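Local coordinates for protein kinase domain-containing protein (Chaetomium thermophilum, PDB 6Z3U), which probably phosphorylates serine and threonine residues with ATP, as a CDK7-type cyclin-dependent kinase in the CAK complex, with the RNA polymerase II tail among its likely substrates, at residues V119-I124 with S159-K164; P152-L157 with W209-N214; R219-N224 with A276-S281; L227-A230 with V234-A237; N255-W260 with P264-G269. One frame throughout, in Å; residues are numbered along the deposited sequence.

Following the chain from its N terminus, interaction 1 closes a loop within the N-lobe that includes helix 136-148, joining strand 118-124 to the end of strand 157-162. Interaction 2 crosses it: residues 152-157 lie inside that loop but meet the end of helix 194-213, tying the N-lobe to the C-lobe. Interaction 3 then opens in series at the catalytic loop and closes on helix 276-291. Nested within its span are interaction 4, a tight hairpin, and further on interaction 5, where residues 255-260 meet helix 264-267. In space, interaction 2 touches both 3 and 4, and interaction 3 touches 5, so a continuous set of contacts runs through the C-lobe.

Interaction 1. Residues V119-I124 with S159-K164; sequences VAIKKI and SVFSSK
Lys123 and Ile121 project from one face of the five-stranded antiparallel sheet of the kinase N-lobe and meet Ser163, Lys164 and Phe161 across an intervening strand, 168-172. The contact is therefore made by side chains alone, and the backbones stay well apart, with the CA atoms of Ile121 and Val160 9.3 Å from each other. Ile121 offers its CG2 branch to the far end of the Phe161 ring, 4.3 Å from CZ, and the methyl approaches the ring obliquely. The CB of Phe161 does not point straight at Ile121; with chi1 at 62° the ring end comes nearer, and Asn169 and Val171 of the middle strand touch it. Helix 80-89 packs against Phe161 as well. Lys123 buries more surface here than any other residue. Its CG is anti to the backbone N (chi1 -176°) and the chain stays extended beyond it, carrying the ammonium group over the sheet to the loop after strand 157-162. There it crosses the Lys164 side chain at about a right angle, the two NZ atoms 3.4 Å apart. Asp165 lies close by, hydrogen-bonded to Ser163 OG and in a long, weak ion pair with Lys123, and its charge probably eases the meeting of the two lysines. Lys123 NZ makes a weak hydrogen bond of 3.5 Å to Ser163 OG, while Lys123 CE lies 3.9 Å from that same oxygen.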
# COMPACT_ATOMS: atom_id res chain seq x y z
N VAL B 119 -1.15 19.45 -15.77
CA VAL B 119 -1.11 18.62 -14.57
C VAL B 119 -2.09 19.20 -13.57
O VAL B 119 -2.41 20.39 -13.61
CB VAL B 119 0.33 18.54 -14.01
CG1 VAL B 119 0.44 19.22 -12.64
CG2 VAL B 119 0.80 17.11 -13.94
N ALA B 120 -2.56 18.36 -12.65
CA ALA B 120 -3.43 18.78 -11.57
C ALA B 120 -2.70 18.56 -10.25
O ALA B 120 -2.14 17.48 -10.03
CB ALA B 120 -4.75 18.00 -11.58
N ILE B 121 -2.71 19.57 -9.40
CA ILE B 121 -2.00 19.54 -8.13
C ILE B 121 -3.04 19.56 -7.02
O ILE B 121 -3.70 20.59 -6.79
CB ILE B 121 -1.03 20.72 -7.98
CG1 ILE B 121 -0.07 20.78 -9.18
CG2 ILE B 121 -0.24 20.59 -6.69
CD1 ILE B 121 0.68 22.09 -9.29
N LYS B 122 -3.18 18.45 -6.31
CA LYS B 122 -4.08 18.36 -5.17
C LYS B 122 -3.29 18.72 -3.92
O LYS B 122 -2.34 18.01 -3.56
CB LYS B 122 -4.69 16.97 -5.04
CG LYS B 122 -5.65 16.83 -3.86
CD LYS B 122 -6.07 15.39 -3.60
CE LYS B 122 -7.06 14.88 -4.62
NZ LYS B 122 -7.53 13.51 -4.28
N LYS B 123 -3.66 19.82 -3.28
CA LYS B 123 -2.99 20.28 -2.07
C LYS B 123 -3.81 19.75 -0.90
O LYS B 123 -4.86 20.29 -0.56
CB LYS B 123 -2.87 21.80 -2.03
CG LYS B 123 -2.10 22.32 -0.83
CD LYS B 123 -1.59 23.73 -1.06
CE LYS B 123 -0.70 24.19 0.08
NZ LYS B 123 -0.03 25.49 -0.23
N ILE B 124 -3.31 18.68 -0.29
CA ILE B 124 -3.99 18.05 0.84
C ILE B 124 -3.65 18.86 2.09
O ILE B 124 -2.48 19.03 2.44
CB ILE B 124 -3.56 16.59 1.00
CG1 ILE B 124 -3.83 15.81 -0.29
CG2 ILE B 124 -4.30 15.94 2.17
CD1 ILE B 124 -3.19 14.44 -0.32
N SER B 159 3.89 12.86 -9.27
CA SER B 159 4.93 13.24 -8.33
C SER B 159 4.28 13.60 -7.00
O SER B 159 3.07 13.79 -6.90
CB SER B 159 5.76 14.41 -8.87
OG SER B 159 6.68 14.88 -7.90
N VAL B 160 5.12 13.68 -5.96
CA VAL B 160 4.70 14.08 -4.62
C VAL B 160 5.77 14.98 -4.04
O VAL B 160 6.97 14.68 -4.14
CB VAL B 160 4.47 12.86 -3.70
CG1 VAL B 160 4.04 13.31 -2.31
CG2 VAL B 160 3.43 11.94 -4.30
N PHE B 161 5.36 16.08 -3.43
CA PHE B 161 6.28 16.98 -2.76
C PHE B 161 5.57 17.65 -1.60
O PHE B 161 4.34 17.75 -1.57
CB PHE B 161 6.83 18.04 -3.73
CG PHE B 161 5.78 18.94 -4.31
CD1 PHE B 161 5.35 20.07 -3.62
CD2 PHE B 161 5.22 18.67 -5.55
CE1 PHE B 161 4.38 20.90 -4.15
CE2 PHE B 161 4.25 19.50 -6.08
CZ PHE B 161 3.83 20.61 -5.38
N SER B 162 6.36 18.11 -0.64
CA SER B 162 5.85 18.79 0.54
C SER B 162 5.91 20.30 0.34
O SER B 162 6.86 20.81 -0.26
CB SER B 162 6.64 18.39 1.79
OG SER B 162 8.01 18.72 1.64
N SER B 163 4.90 21.00 0.84
CA SER B 163 4.77 22.43 0.66
C SER B 163 5.52 23.19 1.75
O SER B 163 5.93 22.63 2.77
CB SER B 163 3.29 22.82 0.64
OG SER B 163 3.13 24.22 0.54
N LYS B 164 5.70 24.49 1.53
CA LYS B 164 6.36 25.33 2.52
C LYS B 164 5.59 25.36 3.84
O LYS B 164 6.19 25.43 4.91
CB LYS B 164 6.56 26.75 1.98
CG LYS B 164 5.29 27.61 1.85
CD LYS B 164 4.42 27.21 0.66
CE LYS B 164 3.22 28.14 0.51
NZ LYS B 164 2.39 27.77 -0.67

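Interaction 2. Residues P152-L157 with W209-N214; sequences PNIIGL and WWCHEN
Ile154 supplies the whole first segment's share of this contact, pushing one branch between Trp210 and Cys211 of helix 194-213. With chi1 at -57°, its CG1 lies anti to the carbonyl carbon, which sends that branch to the helix. CG1 meets the indole at its edge, near the ring plane, 4.0 Å from Trp210 CD1, and the two side chains cross at about a right angle. The terminal CD1 of Ile154 continues past the ring to Cys211, 4.0 Å from SG. No hydrogen bond joins the segments, so the grip is wholly apolar. The indole itself is firmly placed. The side-chain amide of Asn214, just beyond the helix, lies on one face, with ND2 3.1 Å above the ring plane and over its centre. That ND2 is held there by donating to Trp210 O (2.7 Å, 169°), an oxygen that also accepts from Asn214 N on the opposite face of the carbonyl plane. Further out, Trp210 NE1 bonds to Leu148 O at the end of helix 136-148, and His151 stacks on the indole. Phe239 packs on both Ile154 and Cys211, and Met9 of the RING-type domain-containing protein's chain packs on Trp210. The pattern is that of the protein kinase fold, in which the loop between helix C and strand 4 rests on helix E of the C-lobe, here close to the phenylalanine of the DFG motif.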
# COMPACT_ATOMS: atom_id res chain seq x y z
N PRO B 152 -3.41 2.31 -17.60
CA PRO B 152 -4.08 3.43 -18.27
C PRO B 152 -5.42 3.81 -17.66
O PRO B 152 -5.91 4.92 -17.93
CB PRO B 152 -4.26 2.94 -19.72
CG PRO B 152 -3.38 1.73 -19.84
CD PRO B 152 -3.32 1.13 -18.48
N ASN B 153 -6.05 2.93 -16.88
CA ASN B 153 -7.35 3.20 -16.29
C ASN B 153 -7.27 3.46 -14.79
O ASN B 153 -8.28 3.35 -14.09
CB ASN B 153 -8.30 2.03 -16.57
CG ASN B 153 -8.50 1.80 -18.06
OD1 ASN B 153 -8.09 0.77 -18.59
ND2 ASN B 153 -9.11 2.76 -18.73
N ILE B 154 -6.09 3.80 -14.28
CA ILE B 154 -5.90 4.24 -12.90
C ILE B 154 -5.26 5.62 -12.94
O ILE B 154 -4.26 5.82 -13.65
CB ILE B 154 -5.03 3.26 -12.10
CG1 ILE B 154 -5.63 1.85 -12.12
CG2 ILE B 154 -4.90 3.74 -10.66
CD1 ILE B 154 -6.86 1.67 -11.26
N ILE B 155 -5.81 6.56 -12.18
CA ILE B 155 -5.29 7.92 -12.18
C ILE B 155 -3.82 7.89 -11.82
O ILE B 155 -3.41 7.28 -10.82
CB ILE B 155 -6.09 8.80 -11.22
CG1 ILE B 155 -5.67 10.27 -11.38
CG2 ILE B 155 -5.90 8.35 -9.78
CD1 ILE B 155 -6.51 11.23 -10.58
N GLY B 156 -2.99 8.53 -12.65
CA GLY B 156 -1.55 8.47 -12.48
C GLY B 156 -1.06 9.51 -11.48
O GLY B 156 -1.37 10.69 -11.61
N LEU B 157 -0.29 9.05 -10.50
CA LEU B 157 0.37 9.94 -9.55
C LEU B 157 1.72 10.31 -10.14
O LEU B 157 2.66 9.50 -10.14
CB LEU B 157 0.50 9.26 -8.19
CG LEU B 157 1.14 10.11 -7.08
CD1 LEU B 157 0.32 11.34 -6.79
CD2 LEU B 157 1.31 9.28 -5.82
N TRP B 209 -9.58 -5.02 -12.24
CA TRP B 209 -8.71 -6.17 -12.45
C TRP B 209 -7.28 -5.85 -12.06
O TRP B 209 -6.61 -6.64 -11.39
CB TRP B 209 -8.78 -6.63 -13.91
CG TRP B 209 -7.71 -7.62 -14.26
CD1 TRP B 209 -7.73 -8.97 -14.06
CD2 TRP B 209 -6.44 -7.33 -14.88
NE1 TRP B 209 -6.57 -9.54 -14.52
CE2 TRP B 209 -5.76 -8.56 -15.03
CE3 TRP B 209 -5.83 -6.16 -15.33
CZ2 TRP B 209 -4.50 -8.64 -15.60
CZ3 TRP B 209 -4.57 -6.24 -15.89
CH2 TRP B 209 -3.92 -7.48 -16.02
N TRP B 210 -6.80 -4.67 -12.45
CA TRP B 210 -5.42 -4.28 -12.13
C TRP B 210 -5.24 -4.09 -10.62
O TRP B 210 -4.20 -4.44 -10.07
CB TRP B 210 -5.05 -3.02 -12.89
CG TRP B 210 -3.64 -2.58 -12.65
CD1 TRP B 210 -3.24 -1.40 -12.11
CD2 TRP B 210 -2.46 -3.33 -12.94
NE1 TRP B 210 -1.87 -1.36 -12.05
CE2 TRP B 210 -1.36 -2.53 -12.56
CE3 TRP B 210 -2.21 -4.59 -13.49
CZ2 TRP B 210 -0.04 -2.95 -12.70
CZ3 TRP B 210 -0.90 -5.01 -13.63
CH2 TRP B 210 0.17 -4.19 -13.24
N CYS B 211 -6.25 -3.53 -9.95
CA CYS B 211 -6.18 -3.40 -8.50
C CYS B 211 -6.01 -4.77 -7.85
O CYS B 211 -5.11 -4.98 -7.04
CB CYS B 211 -7.44 -2.72 -7.98
SG CYS B 211 -7.56 -0.96 -8.35
N HIS B 212 -6.88 -5.72 -8.22
CA HIS B 212 -6.81 -7.04 -7.61
C HIS B 212 -5.57 -7.80 -8.06
O HIS B 212 -5.01 -8.59 -7.29
CB HIS B 212 -8.08 -7.82 -7.94
CG HIS B 212 -9.32 -7.20 -7.39
ND1 HIS B 212 -10.58 -7.74 -7.60
CD2 HIS B 212 -9.51 -6.09 -6.65
CE1 HIS B 212 -11.48 -6.98 -7.01
NE2 HIS B 212 -10.86 -5.97 -6.42
N GLU B 213 -5.12 -7.57 -9.29
CA GLU B 213 -3.87 -8.18 -9.75
C GLU B 213 -2.71 -7.78 -8.85
O GLU B 213 -1.74 -8.54 -8.71
CB GLU B 213 -3.58 -7.77 -11.19
CG GLU B 213 -2.84 -8.82 -12.02
CD GLU B 213 -3.63 -10.11 -12.21
OE1 GLU B 213 -3.01 -11.16 -12.45
OE2 GLU B 213 -4.88 -10.06 -12.12
N ASN B 214 -2.79 -6.60 -8.23
CA ASN B 214 -1.77 -6.12 -7.30
C ASN B 214 -2.23 -6.21 -5.85
O ASN B 214 -1.68 -5.52 -4.98
CB ASN B 214 -1.40 -4.67 -7.63
CG ASN B 214 -0.70 -4.55 -8.97
OD1 ASN B 214 0.53 -4.56 -9.04
ND2 ASN B 214 -1.49 -4.47 -10.04

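Interaction 3. Residues R219-N224 with A276-S281; sequences RDIKPN and AVDIWS
Asp278 is the first residue along helix 276-291 to bond to the catalytic loop. Its side chain, with CG anti to the carbonyl carbon, reaches the HRD turn, and OD1 takes the backbone N-H of Arg219 through its syn lone pair (2.9 Å, 152°). The second oxygen, OD2, is hydrogen-bonded to the backbone N of His218 and to His212 NE2. The CB of Arg219 points away from the helix, and its guanidinium bonds to Leu241 O. The terminal CD1 of Ile221 comes within 4.3 Å of Asp278 OD1, adding an apolar neighbour to the carboxylate. Three residues on, Ser281 points to the loop and packs through its carbon: CB lies 4.0 Å from Ile221 CB and 3.8 Å from Ile221 O. Its hydroxyl serves another partner, Tyr261 O. Ile221 also rests on Val208 of helix 194-213. This is the aspartate of helix F that ties down the HRDIKPN catalytic loop in the kinase fold. Three nitrogens grip one buried carboxylate, which is consistent with a charged group balanced by N-H dipoles and holding the backbone just before Asp220, the predicted proton acceptor, in place.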
# COMPACT_ATOMS: atom_id res chain seq x y z
N ARG B 219 -12.72 -0.52 -2.58
CA ARG B 219 -13.71 -0.39 -1.51
C ARG B 219 -14.40 0.98 -1.52
O ARG B 219 -14.80 1.48 -0.47
CB ARG B 219 -13.11 -0.68 -0.14
CG ARG B 219 -12.39 -2.03 -0.07
CD ARG B 219 -11.83 -2.35 1.31
NE ARG B 219 -11.19 -1.21 1.96
CZ ARG B 219 -10.58 -1.28 3.14
NH1 ARG B 219 -10.50 -2.44 3.78
NH2 ARG B 219 -10.03 -0.20 3.67
N ASP B 220 -14.54 1.59 -2.69
CA ASP B 220 -15.39 2.76 -2.83
C ASP B 220 -15.67 3.08 -4.29
O ASP B 220 -15.61 4.24 -4.70
CB ASP B 220 -14.77 3.98 -2.15
CG ASP B 220 -15.78 5.09 -1.90
OD1 ASP B 220 -17.00 4.81 -2.00
OD2 ASP B 220 -15.36 6.23 -1.62
N ILE B 221 -15.98 2.06 -5.09
CA ILE B 221 -16.25 2.27 -6.50
C ILE B 221 -17.66 2.81 -6.68
O ILE B 221 -18.64 2.23 -6.19
CB ILE B 221 -16.04 0.97 -7.30
CG1 ILE B 221 -14.54 0.63 -7.32
CG2 ILE B 221 -16.59 1.11 -8.70
CD1 ILE B 221 -14.23 -0.71 -7.93
N LYS B 222 -17.77 3.92 -7.39
CA LYS B 222 -19.04 4.55 -7.72
C LYS B 222 -18.81 5.50 -8.88
O LYS B 222 -17.66 5.82 -9.21
CB LYS B 222 -19.63 5.29 -6.50
CG LYS B 222 -18.63 6.17 -5.77
CD LYS B 222 -19.30 6.96 -4.66
CE LYS B 222 -18.28 7.74 -3.84
NZ LYS B 222 -18.94 8.58 -2.81
N PRO B 223 -19.87 5.96 -9.54
CA PRO B 223 -19.67 6.77 -10.75
C PRO B 223 -18.82 8.01 -10.54
O PRO B 223 -17.93 8.30 -11.35
CB PRO B 223 -21.11 7.12 -11.17
CG PRO B 223 -21.94 6.02 -10.61
CD PRO B 223 -21.30 5.65 -9.31
N ASN B 224 -19.07 8.78 -9.47
CA ASN B 224 -18.35 10.04 -9.30
C ASN B 224 -16.88 9.85 -8.93
O ASN B 224 -16.16 10.84 -8.85
CB ASN B 224 -19.04 10.90 -8.24
CG ASN B 224 -19.24 10.17 -6.94
OD1 ASN B 224 -20.13 9.32 -6.82
ND2 ASN B 224 -18.44 10.50 -5.94
N ALA B 276 -14.43 -9.94 -4.21
CA ALA B 276 -15.83 -9.97 -4.60
C ALA B 276 -16.57 -8.71 -4.15
O ALA B 276 -17.55 -8.31 -4.79
CB ALA B 276 -16.51 -11.22 -4.03
N VAL B 277 -16.11 -8.08 -3.07
CA VAL B 277 -16.80 -6.89 -2.59
C VAL B 277 -16.73 -5.77 -3.62
O VAL B 277 -17.67 -4.99 -3.77
CB VAL B 277 -16.22 -6.43 -1.23
CG1 VAL B 277 -16.47 -7.49 -0.17
CG2 VAL B 277 -14.73 -6.13 -1.36
N ASP B 278 -15.61 -5.67 -4.34
CA ASP B 278 -15.48 -4.65 -5.38
C ASP B 278 -16.29 -5.00 -6.62
O ASP B 278 -16.86 -4.11 -7.27
CB ASP B 278 -14.02 -4.43 -5.75
CG ASP B 278 -13.29 -3.53 -4.77
OD1 ASP B 278 -13.95 -2.68 -4.13
OD2 ASP B 278 -12.06 -3.65 -4.65
N ILE B 279 -16.34 -6.28 -6.98
CA ILE B 279 -17.09 -6.69 -8.17
C ILE B 279 -18.56 -6.31 -8.02
O ILE B 279 -19.21 -5.89 -8.99
CB ILE B 279 -16.91 -8.20 -8.42
CG1 ILE B 279 -15.70 -8.45 -9.33
CG2 ILE B 279 -18.15 -8.81 -9.03
CD1 ILE B 279 -14.41 -7.88 -8.81
N TRP B 280 -19.11 -6.45 -6.81
CA TRP B 280 -20.50 -6.06 -6.58
C TRP B 280 -20.72 -4.59 -6.91
O TRP B 280 -21.70 -4.23 -7.57
CB TRP B 280 -20.89 -6.35 -5.14
CG TRP B 280 -22.28 -5.91 -4.79
CD1 TRP B 280 -22.70 -4.65 -4.48
CD2 TRP B 280 -23.45 -6.74 -4.72
NE1 TRP B 280 -24.05 -4.64 -4.22
CE2 TRP B 280 -24.53 -5.92 -4.36
CE3 TRP B 280 -23.68 -8.11 -4.92
CZ2 TRP B 280 -25.82 -6.41 -4.20
CZ3 TRP B 280 -24.96 -8.59 -4.76
CH2 TRP B 280 -26.02 -7.75 -4.40
N SER B 281 -19.83 -3.72 -6.43
CA SER B 281 -19.96 -2.31 -6.74
C SER B 281 -19.92 -2.07 -8.24
O SER B 281 -20.66 -1.23 -8.76
CB SER B 281 -18.85 -1.52 -6.04
OG SER B 281 -18.98 -1.62 -4.63

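Interaction 4. Residues L227-A230 with V234-A237; sequences LIAA and VKLA
The flat groups here are peptides, and those of Leu227 and Lys235 pair across the hairpin. The Leu227 carbonyl O receives Lys235 N (2.6 Å, 176°). The CA of Val234 makes a further CH...O contact to this oxygen at 3.3 Å. The return bond, Leu227 N to Lys235 O at 2.9 Å, is bent and weak. Together they define an antiparallel hydrogen-bonded pair, and the next residues, Ile228 and Val234, form a non-hydrogen-bonded pair.

The side chains divide between the two faces. On that of Leu227 and Lys235, Leu227 CD1 packs on Ala237 CB at 3.4 Å. The lysine chain bends at chi2 and runs over the hairpin, bringing CE to 3.8 Å from Ala229 CB. Its ammonium group continues to the Pro152 carbonyl and to Glu173 in a salt bridge. On the other face Ile228 CG1 and Val234 CG2 touch at 4.1 Å, the two side chains crossing obliquely.

This is the small hairpin of strands 7 and 8 in the kinase C-lobe, which leads from the catalytic loop to the DFG motif under the nucleotide cleft. The side chain of Ala237 is about 7 Å from that of Lys122, a predicted ATP ligand. Helix 180-185 packs on Ile228 and Val234, Trp200 and Met203 of helix 194-213 touch Val234, and Asn153 of the loop before strand 157-162 bonds to the Val234 carbonyl.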
# COMPACT_ATOMS: atom_id res chain seq x y z
N LEU B 227 -13.10 9.23 -13.03
CA LEU B 227 -12.75 10.44 -13.75
C LEU B 227 -12.40 10.11 -15.20
O LEU B 227 -12.03 8.98 -15.54
CB LEU B 227 -11.58 11.14 -13.06
CG LEU B 227 -11.74 11.30 -11.55
CD1 LEU B 227 -10.64 12.16 -10.98
CD2 LEU B 227 -13.10 11.89 -11.21
N ILE B 228 -12.51 11.12 -16.06
CA ILE B 228 -12.39 10.95 -17.51
C ILE B 228 -11.25 11.83 -18.02
O ILE B 228 -11.21 13.03 -17.73
CB ILE B 228 -13.70 11.30 -18.23
CG1 ILE B 228 -14.89 10.63 -17.54
CG2 ILE B 228 -13.64 10.83 -19.68
CD1 ILE B 228 -16.23 11.11 -18.06
N ALA B 229 -10.34 11.23 -18.79
CA ALA B 229 -9.22 11.96 -19.36
C ALA B 229 -9.65 12.74 -20.60
O ALA B 229 -10.76 12.60 -21.11
CB ALA B 229 -8.08 11.00 -19.70
N ALA B 230 -8.72 13.57 -21.10
CA ALA B 230 -9.01 14.39 -22.27
C ALA B 230 -9.27 13.54 -23.51
O ALA B 230 -10.06 13.93 -24.37
CB ALA B 230 -7.84 15.34 -22.54
N VAL B 234 -11.29 6.46 -19.23
CA VAL B 234 -11.80 6.60 -17.87
C VAL B 234 -10.77 6.07 -16.89
O VAL B 234 -10.17 5.01 -17.10
CB VAL B 234 -13.15 5.88 -17.72
CG1 VAL B 234 -13.49 5.69 -16.25
CG2 VAL B 234 -14.25 6.66 -18.41
N LYS B 235 -10.57 6.80 -15.79
CA LYS B 235 -9.58 6.47 -14.78
C LYS B 235 -10.26 6.35 -13.42
O LYS B 235 -11.09 7.18 -13.06
CB LYS B 235 -8.48 7.54 -14.70
CG LYS B 235 -8.06 8.16 -16.03
CD LYS B 235 -6.74 7.60 -16.54
CE LYS B 235 -6.47 8.04 -17.97
NZ LYS B 235 -5.26 7.41 -18.57
N LEU B 236 -9.93 5.29 -12.69
CA LEU B 236 -10.35 5.14 -11.29
C LEU B 236 -9.48 6.01 -10.40
O LEU B 236 -8.25 5.96 -10.49
CB LEU B 236 -10.24 3.67 -10.87
CG LEU B 236 -10.99 3.21 -9.62
CD1 LEU B 236 -12.47 3.56 -9.70
CD2 LEU B 236 -10.80 1.72 -9.41
N ALA B 237 -10.10 6.79 -9.51
CA ALA B 237 -9.40 7.90 -8.87
C ALA B 237 -9.33 7.80 -7.35
O ALA B 237 -8.23 7.79 -6.79
CB ALA B 237 -10.05 9.23 -9.27

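Interaction 5. Residues N255-W260 with P264-G269; sequences NVITRW and PELLFG
Ile257 has a positive phi (69°, psi 130°) as the loop passes Leu266, which belongs to the short helix 264-267, closed by a Schellman motif with Gly269 as its C-prime residue. No hydrogen bond joins the two segments, and a single methyl does most of the work. Leu266 CD2 meets two partners, Val256 CG2 at 3.5 Å and Ile257 CD1 at 3.5 Å, with Ile257 CG1 a little further off at 4.1 Å. The branches come at different slants: Val256 lies obliquely against Leu266, whereas Ile257 crosses it at about a right angle. In Val256 CG1 lies anti to the carbonyl carbon, which puts CG2 between the backbone N and that carbon, turned to the leucine. Ile257 instead reaches with an extended CG1 arm, the end of which touches the leucine.

These residues form the end of the activation segment: the P+1 loop, then the short helix that opens in the APE-type motif, here Pro-Pro-Glu. The positive phi of Ile257 resembles that of the valine at this position in active CDK2, where it shapes the site for the proline after the phosphoacceptor, so a like role is probable. Next to it, Thr258 OG1 hydrogen-bonds to Asp220, the predicted proton acceptor. Helix 276-291 packs on both segments, Val277 on Leu266 and Ser281 on Ile257, while Glu265 of the short helix bridges to Arg371, and helix 301-311 covers Leu267.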
# COMPACT_ATOMS: atom_id res chain seq x y z
N ASN B 255 -17.41 -1.31 7.34
CA ASN B 255 -17.92 0.01 6.99
C ASN B 255 -17.06 0.62 5.88
O ASN B 255 -16.26 1.54 6.09
CB ASN B 255 -17.95 0.91 8.23
CG ASN B 255 -18.65 2.23 7.98
OD1 ASN B 255 -19.47 2.36 7.07
ND2 ASN B 255 -18.32 3.23 8.79
N VAL B 256 -17.22 0.07 4.68
CA VAL B 256 -16.57 0.58 3.48
C VAL B 256 -17.57 0.50 2.33
O VAL B 256 -18.60 -0.17 2.41
CB VAL B 256 -15.28 -0.20 3.14
CG1 VAL B 256 -14.14 0.25 4.03
CG2 VAL B 256 -15.51 -1.69 3.26
N ILE B 257 -17.24 1.20 1.24
CA ILE B 257 -18.09 1.26 0.06
C ILE B 257 -19.36 2.04 0.38
O ILE B 257 -20.04 1.76 1.37
CB ILE B 257 -18.45 -0.14 -0.47
CG1 ILE B 257 -17.21 -1.02 -0.58
CG2 ILE B 257 -19.12 -0.03 -1.83
CD1 ILE B 257 -17.51 -2.44 -1.03
N THR B 258 -19.68 3.02 -0.47
CA THR B 258 -20.92 3.76 -0.30
C THR B 258 -22.10 2.79 -0.26
O THR B 258 -22.11 1.77 -0.94
CB THR B 258 -21.09 4.77 -1.43
OG1 THR B 258 -19.95 5.63 -1.48
CG2 THR B 258 -22.34 5.61 -1.22
N ARG B 259 -23.10 3.13 0.57
CA ARG B 259 -24.20 2.20 0.83
C ARG B 259 -24.78 1.63 -0.45
O ARG B 259 -24.88 0.41 -0.61
CB ARG B 259 -25.30 2.91 1.64
CG ARG B 259 -26.38 1.96 2.14
CD ARG B 259 -27.51 2.70 2.84
NE ARG B 259 -27.03 3.56 3.92
CZ ARG B 259 -26.96 4.89 3.85
NH1 ARG B 259 -26.51 5.58 4.89
NH2 ARG B 259 -27.34 5.54 2.76
N TRP B 260 -25.17 2.50 -1.38
CA TRP B 260 -25.86 2.06 -2.59
C TRP B 260 -25.07 1.02 -3.37
O TRP B 260 -25.66 0.29 -4.18
CB TRP B 260 -26.16 3.26 -3.49
CG TRP B 260 -27.03 4.29 -2.84
CD1 TRP B 260 -27.65 4.21 -1.63
CD2 TRP B 260 -27.38 5.57 -3.38
NE1 TRP B 260 -28.36 5.35 -1.37
CE2 TRP B 260 -28.21 6.21 -2.44
CE3 TRP B 260 -27.08 6.24 -4.57
CZ2 TRP B 260 -28.74 7.48 -2.64
CZ3 TRP B 260 -27.60 7.51 -4.77
CH2 TRP B 260 -28.42 8.11 -3.81
N PRO B 264 -23.81 -7.38 -0.06
CA PRO B 264 -24.54 -7.88 1.12
C PRO B 264 -23.64 -8.38 2.23
O PRO B 264 -23.96 -8.20 3.41
CB PRO B 264 -25.42 -9.00 0.54
CG PRO B 264 -24.77 -9.38 -0.76
CD PRO B 264 -24.15 -8.12 -1.29
N GLU B 265 -22.52 -9.02 1.90
CA GLU B 265 -21.65 -9.55 2.95
C GLU B 265 -21.10 -8.43 3.82
O GLU B 265 -20.89 -8.63 5.03
CB GLU B 265 -20.51 -10.37 2.33
CG GLU B 265 -19.53 -9.60 1.45
CD GLU B 265 -19.84 -9.72 -0.03
OE1 GLU B 265 -21.03 -9.87 -0.39
OE2 GLU B 265 -18.90 -9.66 -0.85
N LEU B 266 -20.87 -7.24 3.25
CA LEU B 266 -20.43 -6.11 4.05
C LEU B 266 -21.59 -5.50 4.83
O LEU B 266 -21.41 -5.07 5.98
CB LEU B 266 -19.77 -5.06 3.16
CG LEU B 266 -18.24 -5.06 3.13
CD1 LEU B 266 -17.68 -6.46 2.97
CD2 LEU B 266 -17.72 -4.15 2.02
N LEU B 267 -22.78 -5.47 4.23
CA LEU B 267 -23.96 -5.03 4.97
C LEU B 267 -24.19 -5.91 6.20
O LEU B 267 -24.70 -5.43 7.22
CB LEU B 267 -25.19 -5.07 4.06
CG LEU B 267 -25.30 -3.98 2.99
CD1 LEU B 267 -26.26 -4.40 1.90
CD2 LEU B 267 -25.75 -2.66 3.60
N PHE B 268 -23.80 -7.18 6.12
CA PHE B 268 -23.94 -8.11 7.23
C PHE B 268 -22.74 -8.08 8.17
O PHE B 268 -22.65 -8.94 9.06
CB PHE B 268 -24.16 -9.53 6.69
CG PHE B 268 -25.41 -9.68 5.87
CD1 PHE B 268 -26.53 -8.89 6.11
CD2 PHE B 268 -25.47 -10.62 4.85
CE1 PHE B 268 -27.67 -9.04 5.36
CE2 PHE B 268 -26.62 -10.76 4.10
CZ PHE B 268 -27.72 -9.97 4.35
N GLY B 269 -21.83 -7.12 8.01
CA GLY B 269 -20.73 -6.98 8.94
C GLY B 269 -19.59 -7.95 8.75
O GLY B 269 -18.85 -8.21 9.70